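Local coordinates for protein 3-hydroxyacyl-CoA dehydrogenase (Burkholderia thailandensis, PDB 4XGN) that probably catalyses the NAD-dependent oxidation of 3-hydroxyacyl-CoA to 3-oxoacyl-CoA, holding its dinucleotide on the Rossmann fold of the short-chain dehydrogenases, at residues L17-A22 and F124-V129; G28-L33 and R55-V60; A74-A79 and G83-L88; G87-A92 and Q237-P242; A133-E138 and S185-R190. All blocks are in the same frame, centred on the assembly; numbering follows the deposited sequence.

Contact 1. Residues L17-A22 and F124-V129; sequences LITGGA and FNMIRV. With NAD (nicotinamide-adenine-dinucleotide), chain I.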
# COMPACT_ATOMS: atom_id res chain seq x y z
N LEU A 17 -6.13 26.86 11.49
CA LEU A 17 -6.57 26.26 12.76
C LEU A 17 -5.72 25.03 12.95
O LEU A 17 -5.66 24.17 12.04
CB LEU A 17 -8.06 25.92 12.71
CG LEU A 17 -8.61 25.11 13.91
CD1 LEU A 17 -8.40 25.83 15.23
CD2 LEU A 17 -10.09 24.86 13.67
N ILE A 18 -5.03 24.97 14.08
CA ILE A 18 -4.05 23.94 14.34
C ILE A 18 -4.43 23.28 15.68
O ILE A 18 -4.27 23.89 16.74
CB ILE A 18 -2.64 24.48 14.42
CG1 ILE A 18 -2.26 25.29 13.16
CG2 ILE A 18 -1.65 23.34 14.62
CD1 ILE A 18 -0.93 25.98 13.23
N THR A 19 -4.79 22.01 15.62
CA THR A 19 -5.09 21.23 16.82
C THR A 19 -3.79 20.65 17.34
O THR A 19 -2.88 20.35 16.56
CB THR A 19 -6.13 20.14 16.65
OG1 THR A 19 -5.55 19.01 16.00
CG2 THR A 19 -7.39 20.66 15.96
N GLY A 20 -3.70 20.46 18.65
CA GLY A 20 -2.43 20.12 19.27
C GLY A 20 -1.40 21.22 19.11
O GLY A 20 -0.21 21.00 19.25
N GLY A 21 -1.88 22.44 18.91
CA GLY A 21 -1.01 23.53 18.55
C GLY A 21 -0.22 24.10 19.72
O GLY A 21 0.64 24.94 19.48
N ALA A 22 -0.45 23.62 20.96
CA ALA A 22 0.35 24.08 22.09
C ALA A 22 1.76 23.46 22.13
O ALA A 22 2.59 23.92 22.91
CB ALA A 22 -0.36 23.83 23.40
N PHE A 124 -11.63 13.47 12.89
CA PHE A 124 -12.82 13.60 12.07
C PHE A 124 -13.75 14.73 12.55
O PHE A 124 -14.29 15.46 11.72
CB PHE A 124 -13.64 12.31 11.97
CG PHE A 124 -14.79 12.44 11.02
CD1 PHE A 124 -14.55 12.44 9.65
CD2 PHE A 124 -16.09 12.66 11.47
CE1 PHE A 124 -15.57 12.61 8.75
CE2 PHE A 124 -17.13 12.81 10.58
CZ PHE A 124 -16.88 12.76 9.20
N ASN A 125 -13.89 14.88 13.85
CA ASN A 125 -14.76 15.90 14.42
C ASN A 125 -14.30 17.29 13.97
O ASN A 125 -15.11 18.14 13.55
CB ASN A 125 -14.76 15.80 15.95
CG ASN A 125 -15.74 16.73 16.62
OD1 ASN A 125 -16.83 17.00 16.11
ND2 ASN A 125 -15.35 17.24 17.76
N MET A 126 -12.98 17.50 14.00
CA MET A 126 -12.45 18.78 13.61
C MET A 126 -12.63 18.94 12.11
O MET A 126 -13.00 20.01 11.66
CB MET A 126 -10.99 18.88 13.97
CG MET A 126 -10.74 18.88 15.46
SD MET A 126 -11.54 20.16 16.47
CE MET A 126 -11.04 21.67 15.70
N ILE A 127 -12.39 17.89 11.33
CA ILE A 127 -12.55 18.00 9.87
C ILE A 127 -13.97 18.38 9.47
O ILE A 127 -14.15 19.28 8.66
CB ILE A 127 -12.13 16.67 9.16
CG1 ILE A 127 -10.60 16.45 9.27
CG2 ILE A 127 -12.64 16.59 7.72
CD1 ILE A 127 -10.13 15.10 8.79
N ARG A 128 -14.97 17.75 10.05
CA ARG A 128 -16.31 17.95 9.57
C ARG A 128 -16.77 19.39 9.86
O ARG A 128 -17.45 19.99 9.04
CB ARG A 128 -17.24 16.89 10.19
CG ARG A 128 -17.56 17.10 11.66
CD ARG A 128 -18.17 15.91 12.38
NE ARG A 128 -18.40 16.40 13.73
CZ ARG A 128 -19.49 17.06 14.13
NH1 ARG A 128 -20.60 17.11 13.39
NH2 ARG A 128 -19.49 17.66 15.32
N VAL A 129 -16.36 19.92 11.01
CA VAL A 129 -16.77 21.25 11.41
C VAL A 129 -16.00 22.31 10.62
O VAL A 129 -16.59 23.31 10.09
CB VAL A 129 -16.65 21.44 12.94
CG1 VAL A 129 -17.08 22.85 13.33
CG2 VAL A 129 -17.54 20.44 13.70
PA NAD I . 2.86 16.48 21.60
O1A NAD I . 2.48 15.64 22.76
O2A NAD I . 4.07 17.36 21.74
O5B NAD I . 1.63 17.39 21.12
C5B NAD I . 0.32 16.87 21.08
C4B NAD I . -0.66 17.99 21.48
O4B NAD I . -1.85 17.38 21.42
C3B NAD I . -0.47 18.41 22.96
O3B NAD I . -0.20 19.77 23.14
C2B NAD I . -1.79 17.90 23.55
O2B NAD I . -2.14 18.63 24.78
C1B NAD I . -2.68 17.93 22.55
N9A NAD I . -3.78 17.04 22.75
C8A NAD I . -3.79 15.76 23.22
N7A NAD I . -5.09 15.31 23.31
C5A NAD I . -5.82 16.32 22.87
C6A NAD I . -7.18 16.43 22.72
N6A NAD I . -8.20 15.49 23.07
N1A NAD I . -7.69 17.58 22.24
C2A NAD I . -6.88 18.63 21.89
N3A NAD I . -5.52 18.51 22.02
C4A NAD I . -5.04 17.36 22.53
O3 NAD I . 3.14 15.35 20.49
PN NAD I . 3.49 15.63 18.92
O1N NAD I . 4.72 14.84 18.64
O2N NAD I . 3.57 17.10 18.52
O5D NAD I . 2.23 14.93 18.17
C5D NAD I . 1.53 15.56 17.10
C4D NAD I . 0.88 14.59 16.19
O4D NAD I . 1.90 13.93 15.57
C3D NAD I . 0.06 13.52 16.96
O3D NAD I . -1.06 13.17 16.28
C2D NAD I . 1.11 12.37 17.00
O2D NAD I . 0.45 11.05 17.27
C1D NAD I . 1.66 12.41 15.80
N1N NAD I . 2.97 11.79 15.61
C2N NAD I . 4.08 12.10 16.37
C3N NAD I . 5.31 11.49 16.15
C7N NAD I . 6.52 11.77 16.99
O7N NAD I . 7.48 11.03 16.90
N7N NAD I . 6.56 12.89 17.86
C4N NAD I . 5.41 10.56 15.10
C5N NAD I . 4.32 10.28 14.32
C6N NAD I . 3.11 10.89 14.56
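Met126, on helix 109-135, supplies its side of this contact alone, meeting Leu17 and Thr19 on the strand. Its CB packs against Asn90 OD1, from the neighbouring strand. One bond further out, Met126 CG lies 3.8 Å from Thr19 CG2. Bends at chi2 (-57°) and chi3 (-55°) then fold the chain over, so that SD takes the outside of the curve and CE comes back to the strand. There Met126 CE touches Thr19 CG2 at 3.8 Å and, across the line of the leucine, Leu17 CD2 at 3.9 Å. Thr19 and Met126 meet tip to tip through carbon, because the threonine turns its methyl to the helix and keeps OG1 for the backbone N of Ala92. Ile18 to Gly21 form a type II turn, and Thr19 within it begins the TGxxxGxG motif that the family uses to bind dinucleotides. Gly20 CA comes within 3.5 Å of NAD O4B. On the far side of the helix, Asn125 OD1 accepts from both NE and NH2 of Arg128, each 2.9 Å away, while Arg128 NH1 bonds to His107 O of the second subunit. The contact thus joins helix 109-135 to strand 15-19, next to the middle strand 85-90, with helix 69-82 closing over Met126 through Ala72.

Contact 2. Residues G28-L33 and R55-V60; sequences GTARLL and RELGGV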
# COMPACT_ATOMS: atom_id res chain seq x y z
N GLY A 28 5.28 23.74 16.03
CA GLY A 28 6.23 24.03 14.96
C GLY A 28 5.52 24.49 13.70
O GLY A 28 5.98 25.42 13.02
N THR A 29 4.36 23.88 13.43
CA THR A 29 3.52 24.29 12.32
C THR A 29 3.03 25.73 12.47
O THR A 29 3.09 26.53 11.53
CB THR A 29 2.34 23.32 12.13
OG1 THR A 29 2.87 22.00 11.86
CG2 THR A 29 1.50 23.71 10.91
N ALA A 30 2.53 26.03 13.66
CA ALA A 30 2.06 27.36 14.01
C ALA A 30 3.13 28.40 13.78
O ALA A 30 2.85 29.45 13.22
CB ALA A 30 1.57 27.38 15.46
N ARG A 31 4.35 28.11 14.20
CA ARG A 31 5.45 29.03 14.07
C ARG A 31 5.74 29.30 12.61
O ARG A 31 5.87 30.47 12.20
CB ARG A 31 6.71 28.52 14.76
CG ARG A 31 6.61 28.47 16.26
CD ARG A 31 7.92 27.94 16.84
NE ARG A 31 7.80 27.72 18.26
CZ ARG A 31 7.84 28.65 19.18
NH1 ARG A 31 8.02 29.94 18.88
NH2 ARG A 31 7.70 28.28 20.44
N LEU A 32 5.82 28.24 11.81
CA LEU A 32 6.21 28.38 10.43
C LEU A 32 5.15 29.14 9.65
O LEU A 32 5.51 30.00 8.84
CB LEU A 32 6.52 27.02 9.78
CG LEU A 32 6.97 27.06 8.31
CD1 LEU A 32 7.83 25.85 8.00
CD2 LEU A 32 5.83 26.95 7.31
N LEU A 33 3.88 28.83 9.90
CA LEU A 33 2.76 29.49 9.22
C LEU A 33 2.68 30.96 9.59
O LEU A 33 2.43 31.81 8.72
CB LEU A 33 1.44 28.79 9.47
CG LEU A 33 1.35 27.39 8.82
CD1 LEU A 33 0.07 26.68 9.22
CD2 LEU A 33 1.47 27.39 7.30
N ARG A 55 -0.21 34.07 22.11
CA ARG A 55 0.32 35.44 22.30
C ARG A 55 1.63 35.68 21.57
O ARG A 55 1.80 36.74 20.89
CB ARG A 55 0.47 35.77 23.79
CG ARG A 55 -0.86 35.94 24.49
CD ARG A 55 -0.63 36.24 25.95
NE ARG A 55 -1.89 36.57 26.61
CZ ARG A 55 -2.04 37.54 27.51
NH1 ARG A 55 -1.02 38.30 27.91
NH2 ARG A 55 -3.24 37.78 28.05
N GLU A 56 2.57 34.74 21.71
CA GLU A 56 3.88 34.84 21.08
C GLU A 56 3.71 35.01 19.55
O GLU A 56 4.44 35.82 18.89
CB GLU A 56 4.75 33.62 21.46
CG GLU A 56 6.19 33.65 20.99
CD GLU A 56 6.97 32.39 21.29
OE1 GLU A 56 6.50 31.53 22.10
OE2 GLU A 56 8.05 32.25 20.68
N LEU A 57 2.72 34.31 18.98
CA LEU A 57 2.50 34.32 17.53
C LEU A 57 1.46 35.31 17.04
O LEU A 57 1.23 35.38 15.81
CB LEU A 57 2.11 32.89 17.04
CG LEU A 57 3.16 31.85 17.39
CD1 LEU A 57 2.73 30.50 16.81
CD2 LEU A 57 4.56 32.16 16.88
N GLY A 58 0.93 36.14 17.94
CA GLY A 58 -0.11 37.06 17.56
C GLY A 58 -1.39 36.40 17.05
O GLY A 58 -2.12 37.03 16.31
N GLY A 59 -1.68 35.15 17.49
CA GLY A 59 -2.90 34.47 17.12
C GLY A 59 -3.87 34.32 18.27
O GLY A 59 -3.87 35.15 19.20
N VAL A 60 -4.70 33.29 18.22
CA VAL A 60 -5.76 33.07 19.21
C VAL A 60 -5.65 31.65 19.73
O VAL A 60 -5.39 30.75 18.96
CB VAL A 60 -7.15 33.30 18.55
CG1 VAL A 60 -8.31 32.86 19.43
CG2 VAL A 60 -7.30 34.75 18.09
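Two kinds of interaction join Ala30 and Arg31 of helix 24-35 to Glu56 and Leu57 of helix 47-57. The apolar part is small: Leu57 CD1 reaches Ala30 CB at 3.6 Å and lies 3.9 Å from Arg31 N, between the two helices. Outside it comes a salt bridge. With its chain extended from CG to NE, Arg31 presents NH1 to Glu56 OE2 at 2.9 Å, the N-H pointing nearly straight at the oxygen (167°). Although OE2 lies in the guanidinium plane, it is met from above the carboxylate, the two planes being 62° apart; this is a single-bond bridge and not a two-pronged one. Both charged residues are exposed, so water probably weakens the attraction. A third element is local: Gly58 takes positive phi in a Schellman motif, with its N bonded to Arg55 O, and turns the chain toward strand 60-63. Adjacent helices on one face of a parallel sheet, linked by successive beta-alpha-beta crossovers, are the mark of the Rossmann fold.

Contact 3. Residues A74-A79 and G83-L88; sequences AAVAAA and GTLRGL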
# COMPACT_ATOMS: atom_id res chain seq x y z
N ALA A 74 -16.35 25.83 18.75
CA ALA A 74 -15.71 27.04 19.28
C ALA A 74 -14.42 27.36 18.56
O ALA A 74 -14.19 28.53 18.21
CB ALA A 74 -15.48 26.91 20.79
N ALA A 75 -13.63 26.32 18.25
CA ALA A 75 -12.33 26.53 17.66
C ALA A 75 -12.52 27.02 16.24
O ALA A 75 -11.87 27.98 15.83
CB ALA A 75 -11.47 25.26 17.68
N VAL A 76 -13.46 26.41 15.51
CA VAL A 76 -13.76 26.89 14.15
C VAL A 76 -14.35 28.30 14.14
O VAL A 76 -14.01 29.09 13.23
CB VAL A 76 -14.60 25.87 13.35
CG1 VAL A 76 -15.03 26.40 11.99
CG2 VAL A 76 -13.81 24.61 13.22
N ALA A 77 -15.19 28.62 15.11
CA ALA A 77 -15.75 29.96 15.24
C ALA A 77 -14.70 31.02 15.46
O ALA A 77 -14.74 32.10 14.84
CB ALA A 77 -16.79 30.01 16.33
N ALA A 78 -13.76 30.73 16.35
CA ALA A 78 -12.65 31.63 16.61
C ALA A 78 -11.85 31.88 15.33
O ALA A 78 -11.50 33.01 15.03
CB ALA A 78 -11.76 31.09 17.69
N ALA A 79 -11.61 30.83 14.54
CA ALA A 79 -10.89 31.00 13.28
C ALA A 79 -11.65 31.87 12.29
O ALA A 79 -11.06 32.81 11.73
CB ALA A 79 -10.55 29.65 12.66
N GLY A 83 -10.49 35.71 10.62
CA GLY A 83 -10.26 35.95 9.21
C GLY A 83 -10.77 34.80 8.38
O GLY A 83 -11.66 34.06 8.82
N THR A 84 -10.23 34.64 7.18
CA THR A 84 -10.72 33.60 6.28
C THR A 84 -9.97 32.31 6.58
O THR A 84 -8.75 32.23 6.44
CB THR A 84 -10.55 34.00 4.80
OG1 THR A 84 -11.27 35.22 4.61
CG2 THR A 84 -11.12 32.92 3.87
N LEU A 85 -10.71 31.31 7.03
CA LEU A 85 -10.12 30.03 7.45
C LEU A 85 -9.75 29.29 6.18
O LEU A 85 -10.65 28.91 5.45
CB LEU A 85 -11.11 29.25 8.26
CG LEU A 85 -10.74 27.79 8.62
CD1 LEU A 85 -9.43 27.71 9.41
CD2 LEU A 85 -11.89 27.08 9.33
N ARG A 86 -8.45 29.13 5.89
CA ARG A 86 -8.00 28.41 4.68
C ARG A 86 -7.37 27.07 4.98
O ARG A 86 -7.19 26.28 4.03
CB ARG A 86 -6.99 29.22 3.86
CG ARG A 86 -7.58 30.41 3.17
CD ARG A 86 -8.64 30.02 2.14
NE ARG A 86 -8.96 31.22 1.32
CZ ARG A 86 -10.03 31.37 0.56
NH1 ARG A 86 -10.97 30.43 0.46
NH2 ARG A 86 -10.17 32.52 -0.09
N GLY A 87 -7.00 26.79 6.24
CA GLY A 87 -6.39 25.51 6.55
C GLY A 87 -6.66 25.02 7.93
O GLY A 87 -6.78 25.82 8.88
N LEU A 88 -6.78 23.69 8.02
CA LEU A 88 -6.87 22.96 9.29
C LEU A 88 -5.71 21.96 9.32
O LEU A 88 -5.45 21.27 8.30
CB LEU A 88 -8.18 22.19 9.42
CG LEU A 88 -8.28 21.14 10.53
CD1 LEU A 88 -8.29 21.85 11.87
CD2 LEU A 88 -9.54 20.31 10.40
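Ala79 and Leu85 face each other across the tight helix-to-strand return of a Rossmann fold, where helix 69-82 ends and the chain doubles back into strand 85-90. The closely packed part is apolar and buried. With chi1 at 171°, Leu85 swings CG away from its own N, and its two methyls divide the helix between them: CD1 rests on Ala79 CB at 3.9 Å, and CD2 is a looser 4.2 Å from Val76 CG1, the valine and leucine crossing at about a right angle. Val76 extends this core toward helix 109-135, where it meets Val129 and Ala133. The other side is more open. Ala74 and Ala77 lie on the exposed surface of the helix, and the partly exposed Thr84 points away from it, laying CG2 over the centre of the Arg86 guanidinium, 3.7 Å above its plane. Arg86 NH1 in turn bonds to Glu138 O and Arg145 O. Between the two sides sits the turn itself. Gly83, at positive phi, gives its N-H to Ala79 O, with 3.2 Å between Gly83 N and Ala79 O; the donor stands in the carbonyl plane, but the hydrogen bond is bent, 138° at the hydrogen.

Contact 4. Residues G87-A92 and Q237-P242; sequences GLVNCA and QIFENP. With NAD (nicotinamide-adenine-dinucleotide), chain I.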
# COMPACT_ATOMS: atom_id res chain seq x y z
N GLY A 87 -7.00 26.79 6.24
CA GLY A 87 -6.39 25.51 6.55
C GLY A 87 -6.66 25.02 7.93
O GLY A 87 -6.78 25.82 8.88
N LEU A 88 -6.78 23.69 8.02
CA LEU A 88 -6.87 22.96 9.29
C LEU A 88 -5.71 21.96 9.32
O LEU A 88 -5.45 21.27 8.30
CB LEU A 88 -8.18 22.19 9.42
CG LEU A 88 -8.28 21.14 10.53
CD1 LEU A 88 -8.29 21.85 11.87
CD2 LEU A 88 -9.54 20.31 10.40
N VAL A 89 -4.97 21.94 10.43
CA VAL A 89 -3.91 20.99 10.66
C VAL A 89 -4.23 20.25 11.91
O VAL A 89 -4.27 20.86 13.00
CB VAL A 89 -2.54 21.67 10.73
CG1 VAL A 89 -1.45 20.65 10.84
CG2 VAL A 89 -2.33 22.58 9.50
N ASN A 90 -4.53 18.96 11.75
CA ASN A 90 -4.84 18.09 12.89
C ASN A 90 -3.58 17.47 13.46
O ASN A 90 -3.03 16.54 12.85
CB ASN A 90 -5.79 16.97 12.49
CG ASN A 90 -7.16 17.47 12.13
OD1 ASN A 90 -7.88 17.97 12.98
ND2 ASN A 90 -7.53 17.38 10.88
N CYS A 91 -3.09 18.00 14.57
CA CYS A 91 -1.94 17.43 15.29
C CYS A 91 -2.27 16.90 16.71
O CYS A 91 -1.44 16.20 17.27
CB CYS A 91 -0.78 18.41 15.39
SG CYS A 91 -0.06 18.85 13.80
N ALA A 92 -3.45 17.16 17.25
CA ALA A 92 -3.84 16.61 18.54
C ALA A 92 -3.81 15.07 18.49
O ALA A 92 -4.40 14.48 17.63
CB ALA A 92 -5.23 17.05 18.91
N GLN A 237 4.06 22.90 2.03
CA GLN A 237 4.06 22.40 0.62
C GLN A 237 2.66 21.92 0.23
O GLN A 237 2.19 22.16 -0.87
CB GLN A 237 5.11 21.33 0.41
CG GLN A 237 4.97 20.52 -0.88
CD GLN A 237 5.24 21.29 -2.17
OE1 GLN A 237 4.91 20.80 -3.26
NE2 GLN A 237 5.81 22.50 -2.07
N ILE A 238 2.00 21.18 1.13
CA ILE A 238 0.66 20.75 0.88
C ILE A 238 -0.30 21.91 0.68
O ILE A 238 -1.10 21.90 -0.26
CB ILE A 238 0.15 19.81 1.98
CG1 ILE A 238 0.92 18.49 1.95
CG2 ILE A 238 -1.39 19.66 1.86
CD1 ILE A 238 0.79 17.65 3.21
N PHE A 239 -0.23 22.93 1.54
CA PHE A 239 -1.01 24.14 1.30
C PHE A 239 -0.73 24.80 -0.02
O PHE A 239 -1.67 25.18 -0.68
CB PHE A 239 -0.84 25.16 2.46
CG PHE A 239 -1.48 24.75 3.77
CD1 PHE A 239 -2.67 24.06 3.82
CD2 PHE A 239 -0.91 25.15 4.98
CE1 PHE A 239 -3.25 23.72 5.05
CE2 PHE A 239 -1.48 24.83 6.20
CZ PHE A 239 -2.64 24.10 6.23
N GLU A 240 0.53 24.87 -0.44
CA GLU A 240 0.91 25.59 -1.66
C GLU A 240 0.86 24.77 -2.94
O GLU A 240 1.13 25.34 -4.00
CB GLU A 240 2.29 26.23 -1.46
CG GLU A 240 2.27 27.25 -0.31
CD GLU A 240 3.59 27.97 -0.04
OE1 GLU A 240 4.68 27.44 -0.37
OE2 GLU A 240 3.54 29.07 0.53
N ASN A 241 0.59 23.48 -2.89
CA ASN A 241 0.59 22.66 -4.10
C ASN A 241 -0.82 22.22 -4.46
O ASN A 241 -1.36 21.30 -3.84
CB ASN A 241 1.54 21.49 -3.98
CG ASN A 241 1.82 20.82 -5.32
OD1 ASN A 241 0.96 20.77 -6.20
ND2 ASN A 241 3.05 20.33 -5.47
N PRO A 242 -1.42 22.85 -5.47
CA PRO A 242 -2.80 22.53 -5.80
C PRO A 242 -3.08 21.11 -6.22
O PRO A 242 -4.24 20.71 -6.21
CB PRO A 242 -3.10 23.49 -6.95
CG PRO A 242 -2.16 24.58 -6.72
CD PRO A 242 -0.91 23.88 -6.39
PA NAD I . 2.86 16.48 21.60
O1A NAD I . 2.48 15.64 22.76
O2A NAD I . 4.07 17.36 21.74
O5B NAD I . 1.63 17.39 21.12
C5B NAD I . 0.32 16.87 21.08
C4B NAD I . -0.66 17.99 21.48
O4B NAD I . -1.85 17.38 21.42
C3B NAD I . -0.47 18.41 22.96
O3B NAD I . -0.20 19.77 23.14
C2B NAD I . -1.79 17.90 23.55
O2B NAD I . -2.14 18.63 24.78
C1B NAD I . -2.68 17.93 22.55
N9A NAD I . -3.78 17.04 22.75
C8A NAD I . -3.79 15.76 23.22
N7A NAD I . -5.09 15.31 23.31
C5A NAD I . -5.82 16.32 22.87
C6A NAD I . -7.18 16.43 22.72
N6A NAD I . -8.20 15.49 23.07
N1A NAD I . -7.69 17.58 22.24
C2A NAD I . -6.88 18.63 21.89
N3A NAD I . -5.52 18.51 22.02
C4A NAD I . -5.04 17.36 22.53
O3 NAD I . 3.14 15.35 20.49
PN NAD I . 3.49 15.63 18.92
O1N NAD I . 4.72 14.84 18.64
O2N NAD I . 3.57 17.10 18.52
O5D NAD I . 2.23 14.93 18.17
C5D NAD I . 1.53 15.56 17.10
C4D NAD I . 0.88 14.59 16.19
O4D NAD I . 1.90 13.93 15.57
C3D NAD I . 0.06 13.52 16.96
O3D NAD I . -1.06 13.17 16.28
C2D NAD I . 1.11 12.37 17.00
O2D NAD I . 0.45 11.05 17.27
C1D NAD I . 1.66 12.41 15.80
N1N NAD I . 2.97 11.79 15.61
C2N NAD I . 4.08 12.10 16.37
C3N NAD I . 5.31 11.49 16.15
C7N NAD I . 6.52 11.77 16.99
O7N NAD I . 7.48 11.03 16.90
N7N NAD I . 6.56 12.89 17.86
C4N NAD I . 5.41 10.56 15.10
C5N NAD I . 4.32 10.28 14.32
C6N NAD I . 3.11 10.89 14.56
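Gly87 on strand 85-90 and Phe239 on helix 228-240 bring their CA atoms to 7.6 Å, the nearest CA pair of the two segments. Having no side chain, Gly87 lets the ring come right up to the strand, with Phe239 CE1 3.9 Å from Gly87 CA. Val89 meets the ring obliquely, its CG2 3.6 Å from Phe239 CZ; the valine's chi1 of -175° sets CG2 on the ring's side. Leu88 O lies at the ring edge, near its plane. Phe16 adds a second ring, its plane at about 45° to that of Phe239. The chain runs on to the cofactor through the family's NNAG motif, whose first three positions are here Asn90, Cys91 and Ala92; Ala92 CB touches NAD N3A at 3.4 Å. At the helix end, Asn241 ND2 bonds to Gln237 OE1 and also to Glu230 O of the third subunit. The contact is almost wholly apolar, with Leu88 O as its polar atom, so shape and burial probably matter more than directional bonds.

Contact 5. Residues A133-E138 and S185-R190; sequences AMAANE and SRNAIR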
# COMPACT_ATOMS: atom_id res chain seq x y z
N ALA A 133 -17.30 25.01 7.49
CA ALA A 133 -16.99 26.45 7.49
C ALA A 133 -16.24 26.85 6.23
O ALA A 133 -16.51 27.92 5.63
CB ALA A 133 -16.21 26.84 8.74
N MET A 134 -15.27 26.04 5.81
CA MET A 134 -14.53 26.34 4.57
C MET A 134 -15.41 26.29 3.34
O MET A 134 -15.21 27.06 2.42
CB MET A 134 -13.37 25.40 4.37
CG MET A 134 -12.23 25.47 5.37
SD MET A 134 -11.23 23.94 5.13
CE MET A 134 -9.87 24.41 6.20
N ALA A 135 -16.41 25.40 3.32
CA ALA A 135 -17.32 25.25 2.17
C ALA A 135 -18.08 26.56 1.87
O ALA A 135 -18.53 26.78 0.75
CB ALA A 135 -18.30 24.14 2.45
N ALA A 136 -18.20 27.42 2.88
CA ALA A 136 -18.84 28.70 2.74
C ALA A 136 -17.91 29.81 2.25
O ALA A 136 -18.39 30.92 1.94
CB ALA A 136 -19.49 29.09 4.07
N ASN A 137 -16.60 29.55 2.14
CA ASN A 137 -15.68 30.55 1.68
C ASN A 137 -15.86 30.72 0.18
O ASN A 137 -16.33 29.81 -0.52
CB ASN A 137 -14.21 30.15 1.87
CG ASN A 137 -13.76 30.12 3.32
OD1 ASN A 137 -14.31 30.82 4.18
ND2 ASN A 137 -12.74 29.30 3.61
N GLU A 138 -15.48 31.88 -0.30
CA GLU A 138 -15.21 32.06 -1.72
C GLU A 138 -13.90 31.35 -2.08
O GLU A 138 -12.97 31.37 -1.29
CB GLU A 138 -15.14 33.54 -2.04
CG GLU A 138 -16.47 34.24 -1.82
CD GLU A 138 -17.59 33.69 -2.71
OE1 GLU A 138 -17.36 33.49 -3.94
OE2 GLU A 138 -18.70 33.49 -2.17
N SER A 185 -14.59 17.27 -2.72
CA SER A 185 -14.15 17.75 -4.05
C SER A 185 -15.11 18.81 -4.64
O SER A 185 -14.64 19.81 -5.19
CB SER A 185 -13.93 16.59 -5.00
OG SER A 185 -15.10 15.84 -5.17
N ARG A 186 -16.42 18.65 -4.49
CA ARG A 186 -17.38 19.63 -4.97
C ARG A 186 -17.26 20.97 -4.23
O ARG A 186 -17.67 22.01 -4.75
CB ARG A 186 -18.80 19.06 -4.87
N ASN A 187 -16.70 20.95 -3.01
CA ASN A 187 -16.47 22.14 -2.18
C ASN A 187 -15.13 22.77 -2.41
O ASN A 187 -14.87 23.83 -1.90
CB ASN A 187 -16.61 21.79 -0.68
CG ASN A 187 -17.92 21.11 -0.38
OD1 ASN A 187 -17.98 19.89 -0.20
ND2 ASN A 187 -19.00 21.89 -0.33
N ALA A 188 -14.29 22.13 -3.21
CA ALA A 188 -12.93 22.61 -3.52
C ALA A 188 -12.06 22.65 -2.25
O ALA A 188 -11.32 23.61 -2.04
CB ALA A 188 -12.95 23.96 -4.27
N ILE A 189 -12.13 21.61 -1.43
CA ILE A 189 -11.27 21.53 -0.26
C ILE A 189 -10.38 20.31 -0.45
O ILE A 189 -10.92 19.18 -0.58
CB ILE A 189 -12.08 21.41 1.03
CG1 ILE A 189 -12.99 22.63 1.20
CG2 ILE A 189 -11.18 21.12 2.22
CD1 ILE A 189 -14.05 22.40 2.23
N ARG A 190 -9.06 20.53 -0.46
CA ARG A 190 -8.09 19.40 -0.52
C ARG A 190 -7.89 18.76 0.85
O ARG A 190 -8.00 19.42 1.89
CB ARG A 190 -6.78 19.82 -1.13
CG ARG A 190 -6.93 20.19 -2.58
CD ARG A 190 -5.62 20.39 -3.29
NE ARG A 190 -5.01 21.65 -2.90
CZ ARG A 190 -3.93 21.76 -2.12
NH1 ARG A 190 -3.33 20.71 -1.56
NH2 ARG A 190 -3.46 22.97 -1.88
O HOH W 1 -18.65 24.66 -1.10
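The flat group here is the Asn187 amide, with Ala135 CB over one face, offset toward the rim at the nitrogen end, 3.6 Å from Asn187 ND2. A water lies at the nitrogen edge, close to the amide plane: it accepts from Asn187 ND2 at 2.9 Å and donates to Ala135 O at 2.8 Å. The water thus links Ala135 O, near the end of helix 109-135, to the amide across from it. The loop bearing that amide links helix 164-184 to strand 189-196 in the classical Rossmann topology; a Schellman motif closes the helix, with Ala188 at positive phi and Ile189 N bonded to Leu184 O. Deeper in, the contact turns apolar. Ile189 CD1 touches Met134 CB at 3.7 Å and comes 4.0 Å from Ala135 N, while its CG2 branch lies 4.1 Å from Met134 SD, the methionine running extended beyond CG. Ile148 of strand 146-151 lies against both side chains. Ala188 also packs on Phe221 of the third subunit.

How the contacts relate
Along the chain the contacts open in the order 1, 2, 3, 4, 5, and contacts 2 and 3 both fall between the segments of contact 1. All are built around one parallel sheet. Contacts 1, 3 and 5 occupy the face carrying helices 69-82, 109-135 and 164-184; contacts 2 and 4 occupy the other, with helices 24-35, 47-57 and 228-240. Contacts 3 and 4 share Gly87 and Leu88 of strand 85-90, which is bonded to strand 15-19 of contact 1, and both contacts 1 and 4 touch NAD. Contact 5 lies about 24 Å, centre to centre, from contact 2, but its Arg190 bonds to Ile238 of contact 4. Helices thus cover both faces of the strands whose ends meet the cofactor.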